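Local coordinates for FrnE protein (Deinococcus radiodurans, PDB 5CO3) that probably acts as a cytoplasmic disulfide oxidoreductase, with a thioredoxin-type CxxC motif in a DsbA-like fold, at residues D19-W24 with R134-E139; R30-A35 with E209-A214; A65-L70 with G83-M88; T109-Q114 with N142-D147; D126-R131 with V156-G161. All blocks are in the same frame, centred on the assembly; numbering follows the deposited sequence. Where two conformers were deposited one is given.

Contact 1 (D19-W24 with R134-E139)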
# COMPACT_ATOMS: atom_id res chain seq x y z
N ASP A 19 2.68 2.95 -2.88
CA ASP A 19 2.33 4.23 -3.49
C ASP A 19 1.05 4.08 -4.29
O ASP A 19 0.82 3.07 -4.96
CB ASP A 19 3.45 4.76 -4.40
CG ASP A 19 3.30 6.25 -4.71
OD1 ASP A 19 2.39 6.91 -4.16
OD2 ASP A 19 4.13 6.77 -5.48
N ILE A 20 0.22 5.11 -4.19
CA ILE A 20 -1.03 5.17 -4.93
C ILE A 20 -0.76 5.13 -6.43
O ILE A 20 -1.55 4.58 -7.20
CB ILE A 20 -1.83 6.43 -4.55
CG1 ILE A 20 -2.30 6.31 -3.10
CG2 ILE A 20 -3.02 6.65 -5.48
CD1 ILE A 20 -2.06 7.52 -2.27
N ALA A 21 0.39 5.68 -6.84
CA ALA A 21 0.72 5.71 -8.27
C ALA A 21 1.28 4.40 -8.82
O ALA A 21 1.59 4.32 -10.00
CB ALA A 21 1.72 6.87 -8.55
N CYS A 22 1.40 3.35 -7.99
CA CYS A 22 2.01 2.11 -8.46
C CYS A 22 0.96 1.04 -8.76
O CYS A 22 0.25 0.61 -7.86
CB CYS A 22 3.00 1.58 -7.43
SG CYS A 22 3.80 0.04 -7.94
N PRO A 23 0.82 0.64 -10.03
CA PRO A 23 -0.21 -0.36 -10.36
C PRO A 23 0.06 -1.69 -9.67
O PRO A 23 -0.91 -2.41 -9.40
CB PRO A 23 -0.10 -0.49 -11.88
CG PRO A 23 0.53 0.84 -12.32
CD PRO A 23 1.51 1.15 -11.23
N TRP A 24 1.32 -1.99 -9.35
CA TRP A 24 1.63 -3.26 -8.71
C TRP A 24 1.16 -3.25 -7.26
O TRP A 24 0.89 -4.30 -6.68
CB TRP A 24 3.12 -3.58 -8.80
CG TRP A 24 3.50 -4.03 -10.17
CD1 TRP A 24 4.21 -3.33 -11.10
CD2 TRP A 24 3.16 -5.28 -10.79
NE1 TRP A 24 4.33 -4.06 -12.25
CE2 TRP A 24 3.70 -5.27 -12.09
CE3 TRP A 24 2.45 -6.42 -10.36
CZ2 TRP A 24 3.56 -6.35 -12.97
CZ3 TRP A 24 2.31 -7.48 -11.24
CH2 TRP A 24 2.87 -7.44 -12.52
N ARG A 134 -8.24 2.92 -6.63
CA ARG A 134 -9.26 2.84 -7.66
C ARG A 134 -9.39 4.17 -8.42
O ARG A 134 -9.47 4.21 -9.65
CB ARG A 134 -10.61 2.44 -7.05
CG ARG A 134 -11.72 2.21 -8.06
CD ARG A 134 -13.02 1.78 -7.38
NE ARG A 134 -14.05 2.79 -7.55
CZ ARG A 134 -14.89 3.19 -6.59
NH1 ARG A 134 -14.84 2.66 -5.37
NH2 ARG A 134 -15.80 4.12 -6.87
N ALA A 135 -9.39 5.27 -7.67
CA ALA A 135 -9.50 6.59 -8.28
C ALA A 135 -8.35 6.84 -9.25
O ALA A 135 -8.54 7.42 -10.31
CB ALA A 135 -9.52 7.66 -7.20
N TYR A 136 -7.15 6.41 -8.88
CA TYR A 136 -5.98 6.65 -9.71
C TYR A 136 -5.92 5.72 -10.93
O TYR A 136 -5.75 6.17 -12.07
CB TYR A 136 -4.71 6.48 -8.87
CG TYR A 136 -3.43 6.86 -9.58
CD1 TYR A 136 -2.82 6.02 -10.51
CD2 TYR A 136 -2.80 8.08 -9.30
CE1 TYR A 136 -1.64 6.38 -11.16
CE2 TYR A 136 -1.64 8.44 -9.93
CZ TYR A 136 -1.06 7.60 -10.86
OH TYR A 136 0.11 8.00 -11.46
N MET A 137 -6.06 4.42 -10.69
CA MET A 137 -5.81 3.43 -11.73
C MET A 137 -6.96 3.23 -12.70
O MET A 137 -6.75 2.83 -13.83
CB MET A 137 -5.51 2.06 -11.09
CG MET A 137 -4.26 2.04 -10.22
SD MET A 137 -2.74 2.36 -11.17
CE MET A 137 -1.64 2.82 -9.86
N SER A 138 -8.18 3.44 -12.23
CA SER A 138 -9.36 3.12 -13.03
C SER A 138 -10.22 4.30 -13.41
O SER A 138 -10.87 4.29 -14.46
CB SER A 138 -10.24 2.12 -12.28
OG SER A 138 -9.52 0.93 -11.97
N GLU A 139 -10.26 5.31 -12.55
CA GLU A 139 -11.27 6.35 -12.74
C GLU A 139 -10.73 7.66 -13.28
O GLU A 139 -11.49 8.61 -13.40
CB GLU A 139 -11.98 6.61 -11.42
CG GLU A 139 -12.71 5.35 -10.92
CD GLU A 139 -13.33 5.55 -9.55
OE1 GLU A 139 -12.87 6.44 -8.81
OE2 GLU A 139 -14.30 4.82 -9.22
O HOH W 1 1.78 6.01 -12.28

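Contact 2 (R30-A35 with E209-A214)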
# COMPACT_ATOMS: atom_id res chain seq x y z
N ARG A 30 -4.64 -6.84 -3.61
CA ARG A 30 -5.58 -7.94 -3.88
C ARG A 30 -4.97 -9.29 -3.54
O ARG A 30 -5.62 -10.16 -2.93
CB ARG A 30 -6.04 -7.92 -5.34
CG ARG A 30 -7.05 -6.81 -5.67
CD ARG A 30 -8.40 -7.07 -4.99
NE ARG A 30 -9.18 -5.84 -4.90
CZ ARG A 30 -10.08 -5.45 -5.79
NH1 ARG A 30 -10.35 -6.21 -6.85
NH2 ARG A 30 -10.72 -4.30 -5.64
N ARG A 31 -3.71 -9.50 -3.92
CA ARG A 31 -3.07 -10.79 -3.65
C ARG A 31 -2.89 -11.01 -2.16
O ARG A 31 -3.07 -12.13 -1.67
CB ARG A 31 -1.72 -10.89 -4.37
CG ARG A 31 -1.89 -10.91 -5.88
CD ARG A 31 -0.58 -11.02 -6.62
NE ARG A 31 -0.81 -11.14 -8.05
CZ ARG A 31 0.16 -11.30 -8.95
NH1 ARG A 31 1.42 -11.38 -8.56
NH2 ARG A 31 -0.14 -11.40 -10.23
N PHE A 32 -2.57 -9.95 -1.42
CA PHE A 32 -2.49 -10.05 0.03
C PHE A 32 -3.86 -10.36 0.63
O PHE A 32 -3.98 -11.16 1.57
CB PHE A 32 -1.92 -8.77 0.65
CG PHE A 32 -1.96 -8.78 2.16
CD1 PHE A 32 -1.05 -9.54 2.88
CD2 PHE A 32 -2.92 -8.06 2.85
CE1 PHE A 32 -1.10 -9.58 4.27
CE2 PHE A 32 -2.97 -8.09 4.23
CZ PHE A 32 -2.05 -8.85 4.95
N GLU A 33 -4.90 -9.73 0.09
CA GLU A 33 -6.26 -9.96 0.58
C GLU A 33 -6.70 -11.41 0.32
O GLU A 33 -7.37 -12.02 1.16
CB GLU A 33 -7.22 -8.93 -0.04
CG GLU A 33 -7.14 -7.58 0.65
CD GLU A 33 -7.77 -6.44 -0.12
OE1 GLU A 33 -8.23 -6.66 -1.26
OE2 GLU A 33 -7.79 -5.31 0.42
N SER A 34 -6.28 -11.98 -0.82
CA SER A 34 -6.53 -13.40 -1.10
C SER A 34 -5.83 -14.29 -0.07
O SER A 34 -6.41 -15.26 0.44
CB SER A 34 -6.06 -13.77 -2.51
OG SER A 34 -6.24 -15.15 -2.81
N ALA A 35 -4.58 -13.97 0.25
CA ALA A 35 -3.81 -14.75 1.22
C ALA A 35 -4.46 -14.71 2.60
O ALA A 35 -4.56 -15.73 3.30
CB ALA A 35 -2.37 -14.23 1.30
N GLU A 209 -0.01 -17.39 -2.36
CA GLU A 209 0.59 -18.55 -1.71
C GLU A 209 1.82 -18.15 -0.89
O GLU A 209 2.01 -18.64 0.22
CB GLU A 209 0.98 -19.62 -2.75
CG GLU A 209 -0.21 -20.29 -3.43
CD GLU A 209 -0.81 -19.47 -4.57
OE1 GLU A 209 -0.27 -18.39 -4.90
OE2 GLU A 209 -1.84 -19.91 -5.12
N THR A 210 2.63 -17.27 -1.44
CA THR A 210 3.83 -16.76 -0.78
C THR A 210 3.51 -15.94 0.48
O THR A 210 4.10 -16.14 1.54
CB THR A 210 4.66 -15.89 -1.75
OG1 THR A 210 5.08 -16.69 -2.86
CG2 THR A 210 5.89 -15.32 -1.06
N LEU A 211 2.57 -15.01 0.34
CA LEU A 211 2.12 -14.21 1.48
C LEU A 211 1.41 -15.07 2.54
O LEU A 211 1.60 -14.87 3.73
CB LEU A 211 1.21 -13.08 1.00
CG LEU A 211 1.94 -11.97 0.23
CD1 LEU A 211 0.95 -11.10 -0.53
CD2 LEU A 211 2.78 -11.12 1.20
N LEU A 212 0.60 -16.05 2.10
CA LEU A 212 -0.02 -16.99 3.03
C LEU A 212 1.05 -17.81 3.77
O LEU A 212 0.93 -18.08 4.96
CB LEU A 212 -0.99 -17.93 2.29
CG LEU A 212 -1.65 -19.06 3.10
CD1 LEU A 212 -2.47 -18.50 4.25
CD2 LEU A 212 -2.52 -19.91 2.18
N GLY A 213 2.10 -18.19 3.05
CA GLY A 213 3.19 -18.94 3.64
C GLY A 213 3.89 -18.13 4.71
O GLY A 213 4.27 -18.65 5.75
N ALA A 214 4.08 -16.84 4.45
CA ALA A 214 4.72 -15.95 5.41
C ALA A 214 3.85 -15.76 6.66
O ALA A 214 4.34 -15.86 7.78
CB ALA A 214 5.02 -14.61 4.76

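Contact 3 (A65-L70 with G83-M88)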
# COMPACT_ATOMS: atom_id res chain seq x y z
N ALA A 65 0.72 11.53 -21.08
CA ALA A 65 0.10 10.21 -20.97
C ALA A 65 0.98 9.30 -20.13
O ALA A 65 2.21 9.39 -20.20
CB ALA A 65 -0.11 9.62 -22.35
N MET A 66 0.36 8.43 -19.33
CA MET A 66 1.10 7.46 -18.53
C MET A 66 2.12 6.68 -19.37
O MET A 66 3.27 6.49 -18.93
CB MET A 66 0.14 6.48 -17.86
CG MET A 66 0.86 5.48 -17.01
SD MET A 66 -0.28 4.47 -16.13
CE MET A 66 0.87 3.49 -15.14
N ARG A 67 1.71 6.25 -20.56
CA ARG A 67 2.63 5.51 -21.43
C ARG A 67 3.91 6.29 -21.69
O ARG A 67 5.01 5.74 -21.65
CB ARG A 67 2.01 5.17 -22.78
CG ARG A 67 2.98 4.42 -23.71
CD ARG A 67 2.70 4.70 -25.15
NE ARG A 67 2.27 6.08 -25.32
CZ ARG A 67 1.48 6.50 -26.30
NH1 ARG A 67 1.05 5.65 -27.22
NH2 ARG A 67 1.12 7.77 -26.36
N ASP A 68 3.78 7.59 -21.96
CA ASP A 68 4.94 8.41 -22.26
C ASP A 68 5.80 8.68 -21.03
O ASP A 68 7.02 8.77 -21.14
CB ASP A 68 4.51 9.73 -22.89
CG ASP A 68 3.90 9.53 -24.26
OD1 ASP A 68 4.16 8.46 -24.86
OD2 ASP A 68 3.21 10.43 -24.75
N GLY A 69 5.17 8.81 -19.87
CA GLY A 69 5.90 8.99 -18.63
C GLY A 69 6.70 7.75 -18.29
O GLY A 69 7.84 7.83 -17.83
N LEU A 70 6.10 6.59 -18.52
CA LEU A 70 6.78 5.32 -18.32
C LEU A 70 7.95 5.18 -19.30
O LEU A 70 9.03 4.72 -18.92
CB LEU A 70 5.78 4.18 -18.49
CG LEU A 70 6.02 2.87 -17.75
CD1 LEU A 70 4.70 2.17 -17.59
CD2 LEU A 70 7.00 1.99 -18.50
N GLY A 83 3.43 -2.05 -23.92
CA GLY A 83 3.40 -3.47 -23.62
C GLY A 83 3.44 -3.70 -22.13
O GLY A 83 2.80 -4.62 -21.62
N SER A 84 4.19 -2.87 -21.42
CA SER A 84 4.23 -2.95 -19.96
C SER A 84 2.87 -2.59 -19.36
O SER A 84 2.39 -3.26 -18.44
CB SER A 84 5.31 -2.04 -19.39
OG SER A 84 5.28 -2.05 -17.98
N LEU A 85 2.26 -1.52 -19.87
CA LEU A 85 0.92 -1.13 -19.46
C LEU A 85 -0.07 -2.26 -19.71
O LEU A 85 -0.89 -2.58 -18.86
CB LEU A 85 0.46 0.14 -20.18
CG LEU A 85 1.18 1.44 -19.78
CD1 LEU A 85 0.54 2.64 -20.47
CD2 LEU A 85 1.20 1.62 -18.27
N ASP A 86 -0.00 -2.86 -20.90
CA ASP A 86 -0.90 -3.96 -21.24
C ASP A 86 -0.72 -5.13 -20.28
O ASP A 86 -1.70 -5.71 -19.81
CB ASP A 86 -0.68 -4.41 -22.68
CG ASP A 86 -1.10 -3.36 -23.69
OD1 ASP A 86 -1.84 -2.42 -23.31
OD2 ASP A 86 -0.69 -3.47 -24.86
N HIS A 87 0.54 -5.48 -19.99
CA HIS A 87 0.83 -6.54 -19.03
C HIS A 87 0.18 -6.27 -17.68
O HIS A 87 -0.50 -7.13 -17.12
CB HIS A 87 2.33 -6.72 -18.84
CG HIS A 87 2.70 -7.78 -17.85
ND1 HIS A 87 3.74 -7.63 -16.95
CD2 HIS A 87 2.17 -9.00 -17.61
CE1 HIS A 87 3.83 -8.72 -16.20
NE2 HIS A 87 2.89 -9.57 -16.59
N MET A 88 0.40 -5.07 -17.15
CA MET A 88 -0.15 -4.75 -15.84
C MET A 88 -1.68 -4.76 -15.88
O MET A 88 -2.33 -5.19 -14.92
CB MET A 88 0.37 -3.38 -15.35
CG MET A 88 1.85 -3.40 -14.95
SD MET A 88 2.44 -1.86 -14.21
CE MET A 88 2.37 -0.76 -15.63

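Contact 4 (T109-Q114 with N142-D147)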
# COMPACT_ATOMS: atom_id res chain seq x y z
N THR A 109 1.62 12.33 -5.33
CA THR A 109 0.72 11.61 -4.39
C THR A 109 0.88 11.98 -2.91
O THR A 109 0.29 11.32 -2.04
CB THR A 109 0.90 10.07 -4.52
OG1 THR A 109 2.27 9.70 -4.29
CG2 THR A 109 0.48 9.62 -5.92
N PHE A 110 1.65 13.03 -2.62
CA PHE A 110 1.95 13.41 -1.23
C PHE A 110 0.67 13.67 -0.42
O PHE A 110 0.50 13.13 0.69
CB PHE A 110 2.86 14.65 -1.21
CG PHE A 110 3.40 15.01 0.16
CD1 PHE A 110 3.95 14.05 0.99
CD2 PHE A 110 3.41 16.34 0.58
CE1 PHE A 110 4.46 14.40 2.24
CE2 PHE A 110 3.93 16.69 1.82
CZ PHE A 110 4.46 15.72 2.65
N LEU A 111 -0.23 14.48 -0.98
CA LEU A 111 -1.47 14.85 -0.31
C LEU A 111 -2.39 13.64 -0.14
O LEU A 111 -3.05 13.51 0.89
CB LEU A 111 -2.20 15.96 -1.09
CG LEU A 111 -1.66 17.38 -0.95
CD1 LEU A 111 -2.29 18.29 -2.00
CD2 LEU A 111 -1.90 17.90 0.47
N ALA A 112 -2.43 12.78 -1.15
CA ALA A 112 -3.20 11.54 -1.08
C ALA A 112 -2.69 10.68 0.07
O ALA A 112 -3.49 10.12 0.82
CB ALA A 112 -3.10 10.80 -2.39
N HIS A 113 -1.37 10.58 0.22
CA HIS A 113 -0.82 9.81 1.34
C HIS A 113 -1.20 10.43 2.67
O HIS A 113 -1.44 9.72 3.65
CB HIS A 113 0.70 9.68 1.21
CG HIS A 113 1.12 8.64 0.21
ND1 HIS A 113 0.97 7.29 0.44
CD2 HIS A 113 1.69 8.76 -1.01
CE1 HIS A 113 1.42 6.62 -0.61
NE2 HIS A 113 1.87 7.49 -1.50
N GLN A 114 -1.26 11.76 2.71
CA GLN A 114 -1.70 12.45 3.92
C GLN A 114 -3.15 12.09 4.27
O GLN A 114 -3.48 11.89 5.45
CB GLN A 114 -1.58 13.97 3.76
CG GLN A 114 -0.16 14.48 3.93
CD GLN A 114 -0.04 15.99 3.72
OE1 GLN A 114 -0.70 16.78 4.40
NE2 GLN A 114 0.79 16.40 2.76
N ASN A 142 -7.55 12.90 -10.50
CA ASN A 142 -6.31 13.56 -10.11
C ASN A 142 -6.19 13.56 -8.59
O ASN A 142 -6.86 14.35 -7.92
CB ASN A 142 -6.30 14.98 -10.66
CG ASN A 142 -5.13 15.81 -10.17
OD1 ASN A 142 -4.25 15.33 -9.45
ND2 ASN A 142 -5.10 17.08 -10.58
N VAL A 143 -5.34 12.69 -8.04
CA VAL A 143 -5.26 12.58 -6.57
C VAL A 143 -4.37 13.66 -5.90
O VAL A 143 -4.11 13.61 -4.70
CB VAL A 143 -4.78 11.17 -6.16
CG1 VAL A 143 -5.74 10.11 -6.74
CG2 VAL A 143 -3.34 10.92 -6.60
N ASN A 144 -3.89 14.62 -6.69
CA ASN A 144 -3.23 15.81 -6.13
C ASN A 144 -4.24 16.92 -5.91
O ASN A 144 -3.96 17.91 -5.24
CB ASN A 144 -2.12 16.30 -7.07
CG ASN A 144 -1.48 17.59 -6.60
OD1 ASN A 144 -1.72 18.68 -7.14
ND2 ASN A 144 -0.66 17.48 -5.56
N ASP A 145 -5.43 16.77 -6.48
CA ASP A 145 -6.45 17.82 -6.45
C ASP A 145 -7.28 17.78 -5.16
O ASP A 145 -7.83 16.74 -4.81
CB ASP A 145 -7.35 17.70 -7.67
CG ASP A 145 -8.43 18.76 -7.70
OD1 ASP A 145 -8.09 19.94 -7.91
OD2 ASP A 145 -9.61 18.41 -7.51
N LEU A 146 -7.39 18.92 -4.46
CA LEU A 146 -8.05 18.92 -3.15
C LEU A 146 -9.55 18.58 -3.21
O LEU A 146 -10.05 17.82 -2.38
CB LEU A 146 -7.85 20.25 -2.44
CG LEU A 146 -6.42 20.47 -1.92
CD1 LEU A 146 -6.23 21.89 -1.39
CD2 LEU A 146 -6.10 19.44 -0.85
N ASP A 147 -10.26 19.14 -4.19
CA ASP A 147 -11.67 18.79 -4.41
C ASP A 147 -11.83 17.28 -4.53
O ASP A 147 -12.67 16.67 -3.87
CB ASP A 147 -12.19 19.45 -5.69
CG ASP A 147 -12.75 20.84 -5.48
OD1 ASP A 147 -12.35 21.55 -4.52
OD2 ASP A 147 -13.59 21.23 -6.31
O HOH W 2 0.60 16.05 -3.46
O HOH W 3 -1.71 13.72 -3.78

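Contact 5 (D126-R131 with V156-G161)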
# COMPACT_ATOMS: atom_id res chain seq x y z
N ASP A 126 -7.38 1.37 5.41
CA ASP A 126 -7.42 0.46 4.28
C ASP A 126 -8.47 0.89 3.27
O ASP A 126 -8.21 0.87 2.07
CB ASP A 126 -7.68 -0.97 4.73
CG ASP A 126 -7.49 -1.97 3.58
OD1 ASP A 126 -8.45 -2.19 2.82
OD2 ASP A 126 -6.37 -2.50 3.42
N ALA A 127 -9.64 1.31 3.74
CA ALA A 127 -10.69 1.75 2.81
C ALA A 127 -10.28 3.01 2.04
O ALA A 127 -10.60 3.15 0.86
CB ALA A 127 -11.98 2.00 3.57
N MET A 128 -9.58 3.93 2.70
CA MET A 128 -9.07 5.12 2.02
C MET A 128 -8.03 4.74 0.98
O MET A 128 -8.06 5.26 -0.14
CB MET A 128 -8.46 6.11 3.02
CG MET A 128 -8.29 7.52 2.46
SD MET A 128 -9.87 8.34 2.08
CE MET A 128 -9.95 8.21 0.31
N LYS A 129 -7.12 3.83 1.34
CA LYS A 129 -6.08 3.38 0.42
C LYS A 129 -6.73 2.76 -0.81
O LYS A 129 -6.40 3.10 -1.95
CB LYS A 129 -5.13 2.38 1.09
CG LYS A 129 -4.14 1.72 0.13
CD LYS A 129 -3.02 2.67 -0.27
CE LYS A 129 -2.02 1.97 -1.17
NZ LYS A 129 -0.88 2.85 -1.56
N GLU A 130 -7.68 1.86 -0.57
CA GLU A 130 -8.44 1.20 -1.63
C GLU A 130 -9.11 2.21 -2.57
O GLU A 130 -8.98 2.11 -3.80
CB GLU A 130 -9.49 0.28 -0.99
CG GLU A 130 -10.48 -0.33 -1.97
CD GLU A 130 -9.89 -1.49 -2.75
OE1 GLU A 130 -8.90 -2.08 -2.29
OE2 GLU A 130 -10.43 -1.81 -3.83
N ARG A 131 -9.81 3.19 -1.99
CA ARG A 131 -10.51 4.21 -2.77
C ARG A 131 -9.57 5.00 -3.64
O ARG A 131 -9.87 5.25 -4.81
CB ARG A 131 -11.26 5.17 -1.84
CG ARG A 131 -12.18 6.13 -2.60
CD ARG A 131 -13.29 5.35 -3.29
NE ARG A 131 -14.06 6.11 -4.28
CZ ARG A 131 -13.71 6.26 -5.56
NH1 ARG A 131 -12.57 5.73 -6.01
NH2 ARG A 131 -14.49 6.94 -6.38
N VAL A 156 -15.69 7.43 1.31
CA VAL A 156 -15.20 6.43 2.25
C VAL A 156 -15.96 6.51 3.59
O VAL A 156 -15.96 5.57 4.38
CB VAL A 156 -13.67 6.60 2.43
CG1 VAL A 156 -13.12 5.86 3.64
CG2 VAL A 156 -12.94 6.16 1.14
N GLY A 157 -16.66 7.63 3.81
CA GLY A 157 -17.47 7.80 5.00
C GLY A 157 -16.82 8.68 6.06
O GLY A 157 -17.24 8.72 7.21
N LEU A 158 -15.77 9.39 5.66
CA LEU A 158 -15.09 10.31 6.55
C LEU A 158 -15.81 11.65 6.63
O LEU A 158 -16.68 11.95 5.81
CB LEU A 158 -13.64 10.52 6.09
CG LEU A 158 -12.81 9.25 5.95
CD1 LEU A 158 -11.44 9.55 5.34
CD2 LEU A 158 -12.66 8.53 7.30
N ASP A 159 -15.46 12.43 7.64
CA ASP A 159 -15.87 13.83 7.72
C ASP A 159 -15.15 14.61 6.62
O ASP A 159 -13.97 14.94 6.76
CB ASP A 159 -15.53 14.39 9.10
CG ASP A 159 -16.07 15.80 9.32
OD1 ASP A 159 -16.10 16.62 8.38
OD2 ASP A 159 -16.46 16.08 10.47
N ALA A 160 -15.87 14.93 5.55
CA ALA A 160 -15.23 15.50 4.37
C ALA A 160 -14.68 16.90 4.64
O ALA A 160 -13.61 17.26 4.14
CB ALA A 160 -16.20 15.53 3.18
N GLY A 161 -15.40 17.69 5.43
CA GLY A 161 -14.92 18.99 5.81
C GLY A 161 -13.63 18.89 6.60
O GLY A 161 -12.66 19.59 6.32

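Contact 1 (D19-W24 with R134-E139)
The turn leading into the thioredoxin-type CxxC motif lies against the end of helix 125-137, where I20, A21 and P23 meet Y136 and M137. C22, the first cysteine of the motif, forms a disulfide with C25 or with C244 in other crystals of this protein, but in neither way here, and C22 CB is directed away from the helix. The backbone makes a type I turn from D19 to C22, and the helix touches this turn and P23 just after it. Y136 has CG anti to its own N (chi1 -173°), which lays the ring along the turn. A21 CA sits over one face in a CH-pi contact, 3.9 Å from the ring centroid and 19° off the normal, and alanine is small enough to come so close. I20 O lies over the same face, 3.8 Å from Y136 CG. The phenol reaches past A21 to a water, which lies 2.7 Å from Y136 OH and donates to A21 O at 2.8 Å. A leucine in place of Y136 would probably leave that water without one of its partners and A21 CA without an aromatic face. M137 is suited by its flexible chain, which bends at chi2 to bring the terminal methyl against the turn backbone. M137 SD lies 3.8 Å from P23 CG, and M137 CE ends 3.2 Å from I20 O and 3.3 Å from P23 N.

Contact 2 (R30-A35 with E209-A214)
A35 and L211 meet where two helices come close: the methyl A35 CB lies 3.8 Å from L211 CB and 3.6 Å from the backbone atom L212 N. An alanine suits this point because its one carbon lets the backbones approach, with the CA atoms of A35 and L212 4.8 Å apart. L211 extends beyond it along helix 23-38. Its CG stands anti to its own carbonyl carbon (chi1 -71°), and its CD1 comes to 3.6 Å from F32 CA, at the edge of the F32 ring and near the ring plane. L212 takes the other flank, its CD1 packing 3.6 Å from A35 O. The segments 30-35 and 209-214 cross at -52°, their axes 8.2 Å apart at the closest point. In the thioredoxin fold the helix that follows the CxxC motif and the C-terminal helix pack together on one face of the central sheet, and these two helices fit that pattern: L211 also touches F194 of strand 193-196. Farther out, R31 gives little to the contact itself, since its guanidinium group turns away to a salt bridge with E95. R31 also leans on P208, at the start of helix 208-222, while L212 rests on F39 in the loop after helix 23-38.

Contact 3 (A65-L70 with G83-M88)
L85 reaches from helix 78-93 into the side of helix 66-74, where M66, R67 and L70 receive it. From CB the chain is set with CG anti to the carbonyl carbon of L85 (chi1 -70°), and at CG it forks. The branch L85 CD1 turns to the backbone side of the facing helix and lies 3.7 Å from R67 CA, with R67 CB equally near. The other branch, L85 CD2, touches two residues one turn apart: L70 CD1 at 3.6 Å and M66 CE at 3.7 Å. The leucines slide past each other in opposite directions. M66 is fully extended, so its thioether also runs by the same methyl, with M66 SD 3.9 Å from L85 CD2. A forked leucine suits this place because its two methyls can serve a backbone and a pair of side chains at once. L70 CD1 then looks across to M88 CE at a looser 4.2 Å. R67 lends only its aliphatic base to the packing; its chain bends at chi3 and heads off from L85, and R67 NE forms a weak hydrogen bond, within a salt bridge, to D68 OD1. The segment axes make an angle of 116° and stay 10.4 Å apart, bridged by the leucine side chain. M66 and M88 both lean on P23 at the start of helix 23-38, and F101, from the loop before strand 106-107, touches M66, L85 and M88.

Contact 4 (T109-Q114 with N142-D147)
V143 O is hydrogen-bonded at 2.6 Å to a water that also accepts from A112 N, so this one molecule joins the turn 142-145 to the start of helix 110-121. A second water does the like nearby: it accepts from L111 N and, at 2.8 Å, from N144 ND2. Backbone N-H groups in the first turn of a helix have no carbonyl of that helix to bond, and here water supplies the acceptors. N144 owes its place partly to an Asx turn, in which N142 OD1 accepts from N144 N at 2.9 Å, the donor standing above the carbonyl plane. Round the waters the side chains pack mainly through carbon. A112 CB meets V143 CB at 4.1 Å, a small residue facing a branched one. L111 has CG anti to its carbonyl carbon (chi1 -77°), which carries CD1 across the turn to 3.7 Å from N144 O and 4.1 Å from L146 CD2. T109 CG2 lies beside V143 CG2, while the T109 hydroxyl bonds to D19 instead of capping its own helix. V143 and N144 also touch A107 of strand 106-107, and L146, at the start of helix 146-156, leans on L167 of helix 160-169.

Contact 5 (D126-R131 with V156-G161)
V156, just before the Schellman motif that closes helix 146-156 at G157, wedges its two methyls into the side of helix 125-137, among A127, M128 and R131. The motif turns the chain at G157, whose positive phi (102°) would press any side chain against the carbonyl O before it, and so it needs glycine. Just ahead of the turn, V156 sets its methyls apart. CG1, anti to its own N, faces A127 CB at 4.0 Å; CG2, anti to the carbonyl carbon, enters between M128 and R131, 3.6 Å from R131 CB and 3.7 Å from M128 CE. R131 and V156 run past each other in opposite directions, so that R131 CG also brushes CG2. M128 instead stands at about a right angle to V156. Its chain bends at chi2 (66°) and again at chi3, which folds the terminal methyl back over the valine, a bend that an unbranched thioether makes easily. Putting an alanine at V156 removes both methyls, and would probably open a gap between M128 and R131 and leave M128 CE without its valine neighbour. The guanidinium of R131 lies beyond the wedge, in salt bridges with E155 and E139, so the arginine serves here as an aliphatic stem with its charge held elsewhere. After the glycine the chain comes back toward the helix with L158, which crosses M128 obliquely. D159 then caps the next helix through A162 N. The last touch is thioether against leucine: M128 SD lies 3.8 Å from L158 CD1.

Contact 1 lies closest to the centre of the molecule, about 10 Å from it, and contacts 3, 4 and 5 touch it, their centres 13, 12 and 15 Å away. It shares helix 125-137 with contact 5 and helix 23-38 with contact 2, whose centre is 20 Å off and 29 Å from that of contact 4. Along the chain, contacts 3, 4 and 5 nest inside contact 2, and contact 3 also inside contact 1, which crosses the other three; contacts 4 and 5 interleave after contact 3 has closed. Helix 23-38 thus joins the thioredoxin-type packing at contact 2 to the inserted helices, of which 78-93, 110-121 and 125-137 pack against the CxxC turn and the start of its helix.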